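Local coordinates for thiaminase-I (Naegleria gruberi, PDB 4HCW), which belongs to an enzyme family whose two-lobed alpha/beta fold resembles that of periplasmic binding proteins, at residues E26-N31 / Y48-C53; N216-G221 / K239-D244. One frame throughout, in Å; residues are numbered along the deposited sequence.

Interaction 1 (E26-N31 / Y48-C53); sequences EVKLIN and YTEFDC
Glu-50 OE1 has two neighbours across this small contact, the ammonium group of Lys-28 and a methyl of Ile-30, neither of them bonded to it. Lys-28 NZ stands 4.3 Å from Glu-50 OE1, too far for a salt bridge; the opposite charges can attract through space, but no hydrogen bond or salt bridge joins the two groups. The second neighbour is apolar: Ile-30 CG2 lies 4.1 Å from Glu-50 OE1, and the two side chains meet at a slant. Glu-50 spans the gap because its chain is extended beyond CG (chi2 178°), which carries the carboxylate away from its own strand. With chi1 at -171°, CG2 of Ile-30 lies between the backbone N and the carbonyl carbon and is the branch nearest the acid. The residue types suit their places: an isoleucine, with no polar group to satisfy, suits the buried position, while the long, flexible lysine and glutamate suit the more exposed border. Lys-28 also occupies the N-cap position of helix 29-34, and its O accepts Asn-31 N at 3.1 Å in the first turn. Strand 26-28 pairs antiparallel with strand 19-21, Val-27 making backbone hydrogen bonds with Trp-20. Glu-50, the last residue of strand 44-50, also touches Pro-15 in a loop. That strand runs parallel to strand 8-13, where Thr-49 makes backbone hydrogen bonds with both Val-11 and Leu-13.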
loop_
_atom_site.group_PDB
_atom_site.type_symbol
_atom_site.label_atom_id
_atom_site.label_comp_id
_atom_site.label_asym_id
_atom_site.label_seq_id
_atom_site.Cartn_x
_atom_site.Cartn_y
_atom_site.Cartn_z
ATOM N N GLU A 26 15.546 -1.767 -17.960
ATOM C CA GLU A 26 14.567 -1.783 -16.881
ATOM C C GLU A 26 13.201 -2.220 -17.396
ATOM O O GLU A 26 12.738 -1.746 -18.433
ATOM C CB GLU A 26 14.458 -0.402 -16.235
ATOM C CG GLU A 26 13.486 -0.341 -15.070
ATOM C CD GLU A 26 13.155 1.080 -14.660
ATOM O OE1 GLU A 26 13.433 2.007 -15.450
ATOM O OE2 GLU A 26 12.616 1.271 -13.550
ATOM N N VAL A 27 12.560 -3.128 -16.667
ATOM C CA VAL A 27 11.236 -3.610 -17.042
ATOM C C VAL A 27 10.206 -3.273 -15.969
ATOM O O VAL A 27 10.275 -3.779 -14.850
ATOM C CB VAL A 27 11.234 -5.130 -17.281
ATOM C CG1 VAL A 27 9.829 -5.614 -17.609
ATOM C CG2 VAL A 27 12.202 -5.493 -18.395
ATOM N N LYS A 28 9.255 -2.414 -16.317
ATOM C CA LYS A 28 8.204 -2.012 -15.389
ATOM C C LYS A 28 6.983 -2.911 -15.522
ATOM O O LYS A 28 6.512 -3.170 -16.629
ATOM C CB LYS A 28 7.804 -0.556 -15.635
ATOM C CG LYS A 28 8.845 0.465 -15.208
ATOM C CD LYS A 28 9.049 1.521 -16.283
ATOM C CE LYS A 28 9.215 2.906 -15.682
ATOM N NZ LYS A 28 7.940 3.403 -15.093
ATOM N N LEU A 29 6.472 -3.382 -14.388
ATOM C CA LEU A 29 5.288 -4.233 -14.376
ATOM C C LEU A 29 4.068 -3.471 -14.878
ATOM O O LEU A 29 3.156 -4.054 -15.466
ATOM C CB LEU A 29 5.026 -4.770 -12.967
ATOM C CG LEU A 29 3.839 -5.725 -12.820
ATOM C CD1 LEU A 29 4.095 -7.018 -13.581
ATOM C CD2 LEU A 29 3.543 -6.006 -11.357
ATOM N N ILE A 30 4.059 -2.162 -14.645
ATOM C CA ILE A 30 2.954 -1.315 -15.074
ATOM C C ILE A 30 2.831 -1.297 -16.599
ATOM O O ILE A 30 1.735 -1.147 -17.141
ATOM C CB ILE A 30 3.089 0.127 -14.518
ATOM C CG1 ILE A 30 1.822 0.938 -14.796
ATOM C CG2 ILE A 30 4.323 0.820 -15.083
ATOM C CD1 ILE A 30 0.566 0.330 -14.209
ATOM N N ASN A 31 3.956 -1.471 -17.287
ATOM C CA ASN A 31 3.958 -1.523 -18.743
ATOM C C ASN A 31 3.426 -2.853 -19.264
ATOM O O ASN A 31 2.741 -2.900 -20.286
ATOM C CB ASN A 31 5.360 -1.261 -19.295
ATOM C CG ASN A 31 5.801 0.177 -19.103
ATOM O OD1 ASN A 31 4.975 1.085 -19.015
ATOM N ND2 ASN A 31 7.112 0.390 -19.041
ATOM N N TYR A 48 -5.245 4.850 -20.991
ATOM C CA TYR A 48 -4.576 4.500 -19.741
ATOM C C TYR A 48 -3.304 5.316 -19.535
ATOM O O TYR A 48 -2.346 5.194 -20.299
ATOM C CB TYR A 48 -4.242 3.008 -19.703
ATOM C CG TYR A 48 -5.450 2.099 -19.721
ATOM C CD1 TYR A 48 -6.178 1.853 -18.564
ATOM C CD2 TYR A 48 -5.855 1.476 -20.895
ATOM C CE1 TYR A 48 -7.280 1.019 -18.577
ATOM C CE2 TYR A 48 -6.955 0.639 -20.916
ATOM C CZ TYR A 48 -7.663 0.413 -19.755
ATOM O OH TYR A 48 -8.759 -0.417 -19.776
ATOM N N THR A 49 -3.305 6.147 -18.497
ATOM C CA THR A 49 -2.126 6.922 -18.129
ATOM C C THR A 49 -1.810 6.742 -16.649
ATOM O O THR A 49 -2.644 6.262 -15.880
ATOM C CB THR A 49 -2.310 8.423 -18.429
ATOM O OG1 THR A 49 -3.535 8.883 -17.844
ATOM C CG2 THR A 49 -2.345 8.668 -19.930
ATOM N N GLU A 50 -0.602 7.131 -16.255
ATOM C CA GLU A 50 -0.173 7.006 -14.868
ATOM C C GLU A 50 -0.654 8.191 -14.034
ATOM O O GLU A 50 -0.385 9.346 -14.365
ATOM C CB GLU A 50 1.350 6.882 -14.791
ATOM C CG GLU A 50 1.910 5.701 -15.569
ATOM C CD GLU A 50 3.424 5.634 -15.524
ATOM O OE1 GLU A 50 4.003 4.779 -16.227
ATOM O OE2 GLU A 50 4.036 6.435 -14.787
ATOM N N PHE A 51 -1.370 7.895 -12.954
ATOM C CA PHE A 51 -1.890 8.929 -12.066
ATOM C C PHE A 51 -1.145 8.939 -10.735
ATOM O O PHE A 51 -1.353 8.069 -9.891
ATOM C CB PHE A 51 -3.386 8.726 -11.829
ATOM C CG PHE A 51 -3.984 9.687 -10.841
ATOM C CD1 PHE A 51 -4.211 11.008 -11.188
ATOM C CD2 PHE A 51 -4.330 9.266 -9.566
ATOM C CE1 PHE A 51 -4.765 11.893 -10.281
ATOM C CE2 PHE A 51 -4.884 10.146 -8.656
ATOM C CZ PHE A 51 -5.102 11.461 -9.013
ATOM N N ASP A 52 -0.278 9.930 -10.558
ATOM C CA ASP A 52 0.503 10.057 -9.334
ATOM C C ASP A 52 -0.329 10.694 -8.228
ATOM O O ASP A 52 -0.443 11.917 -8.153
ATOM C CB ASP A 52 1.756 10.896 -9.589
ATOM C CG ASP A 52 2.788 10.753 -8.486
ATOM O OD1 ASP A 52 2.453 10.206 -7.414
ATOM O OD2 ASP A 52 3.940 11.191 -8.691
ATOM N N CYS A 53 -0.900 9.861 -7.362
ATOM C CA CYS A 53 -1.707 10.349 -6.250
ATOM C C CYS A 53 -0.833 10.974 -5.166
ATOM O O CYS A 53 -1.337 11.604 -4.237
ATOM C CB CYS A 53 -2.550 9.218 -5.657
ATOM S SG CYS A 53 -1.592 7.913 -4.853
#

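Interaction 2 (N216-G221 / K239-D244); sequences NSVKQG and KDIIRD
Two helices of the thiaminase I-like N-terminal family region pack here, Val-218 in the last turn of helix 211-219 against Ile-241 of the short helix 239-244. The contact is mainly aliphatic and has no hydrogen bond across it. Ile-241 does most of the touching, with both of its branches. Its CG1 is anti to the carbonyl carbon (chi1 -55°) and its chain is extended (chi2 -178°), which sends CD1 out to the other helix. There Ile-241 CD1 lies 4.0 Å from Val-218 CG1 and continues past it to the backbone, 3.6 Å from Val-218 O and 3.9 Å from Lys-219 CA. Ile-241 CG2 adds a second touch, 4.1 Å from Val-218 CG1, the two side chains lying alongside and pointing opposite ways. A compact beta-branched valine suits the buried side of this pair, and the longer isoleucine can bridge to it. Lys-219 contributes mainly its backbone, while its ammonium end extends clear of the other helix. Helix 239-244 carries its charges elsewhere, in a network of its own: Arg-243 NH1 gives Asp-244 OD1 a hydrogen bond of 2.6 Å lying nearly in the guanidinium plane, and Lys-239 NZ is 3.5 Å from Asp-240 OD1. Arg-243 NH2, 3.5 Å from Asp-240 OD1, links these pairs by charge alone, the oxygen lying well out of the guanidinium plane. Next in the helix, buried Ile-242 touches Met-235 and Tyr-247. Strands 229-230 and 248-250 both pair antiparallel with the long strand 110-125.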
loop_
_atom_site.group_PDB
_atom_site.type_symbol
_atom_site.label_atom_id
_atom_site.label_comp_id
_atom_site.label_asym_id
_atom_site.label_seq_id
_atom_site.Cartn_x
_atom_site.Cartn_y
_atom_site.Cartn_z
ATOM N N ASN A 216 20.402 -8.065 -3.408
ATOM C CA ASN A 216 21.642 -8.607 -3.955
ATOM C C ASN A 216 22.277 -9.643 -3.034
ATOM O O ASN A 216 22.797 -10.659 -3.493
ATOM C CB ASN A 216 22.642 -7.484 -4.243
ATOM C CG ASN A 216 22.202 -6.588 -5.382
ATOM O OD1 ASN A 216 21.045 -6.620 -5.803
ATOM N ND2 ASN A 216 23.126 -5.779 -5.889
ATOM N N SER A 217 22.228 -9.380 -1.732
ATOM C CA SER A 217 22.810 -10.280 -0.743
ATOM C C SER A 217 22.039 -11.596 -0.653
ATOM O O SER A 217 22.637 -12.665 -0.548
ATOM C CB SER A 217 22.866 -9.605 0.629
ATOM O OG SER A 217 21.570 -9.250 1.077
ATOM N N VAL A 218 20.713 -11.508 -0.691
ATOM C CA VAL A 218 19.864 -12.693 -0.644
ATOM C C VAL A 218 20.078 -13.558 -1.884
ATOM O O VAL A 218 20.149 -14.785 -1.794
ATOM C CB VAL A 218 18.372 -12.318 -0.514
ATOM C CG1 VAL A 218 17.490 -13.551 -0.644
ATOM C CG2 VAL A 218 18.116 -11.617 0.809
ATOM N N LYS A 219 20.190 -12.907 -3.039
ATOM C CA LYS A 219 20.459 -13.601 -4.294
ATOM C C LYS A 219 21.794 -14.339 -4.246
ATOM O O LYS A 219 21.903 -15.472 -4.714
ATOM C CB LYS A 219 20.465 -12.618 -5.466
ATOM C CG LYS A 219 19.090 -12.161 -5.930
ATOM C CD LYS A 219 19.212 -11.272 -7.159
ATOM C CE LYS A 219 17.853 -10.922 -7.742
ATOM N NZ LYS A 219 17.985 -10.088 -8.970
ATOM N N GLN A 220 22.802 -13.690 -3.672
ATOM C CA GLN A 220 24.151 -14.249 -3.624
ATOM C C GLN A 220 24.332 -15.268 -2.499
ATOM O O GLN A 220 25.443 -15.734 -2.249
ATOM C CB GLN A 220 25.190 -13.130 -3.508
ATOM C CG GLN A 220 25.261 -12.230 -4.735
ATOM N N GLY A 221 23.238 -15.607 -1.824
ATOM C CA GLY A 221 23.254 -16.648 -0.810
ATOM C C GLY A 221 23.802 -16.216 0.537
ATOM O O GLY A 221 23.883 -17.022 1.465
ATOM N N LYS A 239 11.272 -13.732 -5.242
ATOM C CA LYS A 239 10.064 -14.502 -4.960
ATOM C C LYS A 239 10.301 -16.005 -5.101
ATOM O O LYS A 239 9.538 -16.815 -4.572
ATOM C CB LYS A 239 8.905 -14.052 -5.857
ATOM C CG LYS A 239 8.690 -14.911 -7.093
ATOM C CD LYS A 239 7.435 -14.492 -7.843
ATOM C CE LYS A 239 7.048 -15.523 -8.889
ATOM N NZ LYS A 239 8.153 -15.782 -9.853
ATOM N N ASP A 240 11.364 -16.369 -5.813
ATOM C CA ASP A 240 11.736 -17.768 -5.981
ATOM C C ASP A 240 12.433 -18.290 -4.731
ATOM O O ASP A 240 12.123 -19.376 -4.240
ATOM C CB ASP A 240 12.646 -17.935 -7.198
ATOM C CG ASP A 240 11.973 -17.521 -8.491
ATOM O OD1 ASP A 240 10.769 -17.809 -8.656
ATOM O OD2 ASP A 240 12.648 -16.904 -9.341
ATOM N N ILE A 241 13.375 -17.503 -4.219
ATOM C CA ILE A 241 14.116 -17.859 -3.015
ATOM C C ILE A 241 13.196 -17.894 -1.795
ATOM O O ILE A 241 13.370 -18.717 -0.896
ATOM C CB ILE A 241 15.278 -16.876 -2.773
ATOM C CG1 ILE A 241 16.177 -16.812 -4.010
ATOM C CG2 ILE A 241 16.082 -17.277 -1.546
ATOM C CD1 ILE A 241 17.376 -15.903 -3.856
ATOM N N ILE A 242 12.212 -17.001 -1.778
ATOM C CA ILE A 242 11.214 -16.976 -0.715
ATOM C C ILE A 242 10.417 -18.278 -0.688
ATOM O O ILE A 242 10.176 -18.850 0.376
ATOM C CB ILE A 242 10.252 -15.777 -0.871
ATOM C CG1 ILE A 242 10.985 -14.466 -0.577
ATOM C CG2 ILE A 242 9.049 -15.920 0.050
ATOM C CD1 ILE A 242 10.117 -13.235 -0.717
ATOM N N ARG A 243 10.024 -18.749 -1.867
ATOM C CA ARG A 243 9.259 -19.986 -1.983
ATOM C C ARG A 243 10.116 -21.216 -1.692
ATOM O O ARG A 243 9.688 -22.127 -0.983
ATOM C CB ARG A 243 8.631 -20.097 -3.377
ATOM C CG ARG A 243 7.916 -21.416 -3.639
ATOM C CD ARG A 243 8.582 -22.187 -4.770
ATOM N NE ARG A 243 8.433 -21.514 -6.058
ATOM C CZ ARG A 243 9.375 -21.476 -6.995
ATOM N NH1 ARG A 243 10.544 -22.067 -6.789
ATOM N NH2 ARG A 243 9.152 -20.841 -8.138
ATOM N N ASP A 244 11.328 -21.233 -2.238
ATOM C CA ASP A 244 12.213 -22.388 -2.109
ATOM C C ASP A 244 12.793 -22.545 -0.706
ATOM O O ASP A 244 12.614 -23.583 -0.067
ATOM C CB ASP A 244 13.342 -22.320 -3.141
ATOM C CG ASP A 244 12.844 -22.494 -4.562
ATOM O OD1 ASP A 244 11.790 -23.138 -4.750
ATOM O OD2 ASP A 244 13.508 -21.990 -5.493
#

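In the fold
Neither interaction is deep core: each joins one buried aliphatic residue to more exposed partners, and interaction 2 lies farther from the centre of the chain, about 23 Å against 15 Å between centres. They share no helix or strand. Interaction 1 sets the start of a helix against the end of a strand in the main sheet, whereas interaction 2 sets two helices side by side. The chemistry differs accordingly. In 26-31 / 48-53 the charges face each other across the gap, loosely; in 216-221 / 239-244 the contact is mainly aliphatic, with a methyl also resting by a backbone carbonyl, and the salt bridges stay within one helix. The two close in series along the chain, their nearest atoms about 10 Å apart.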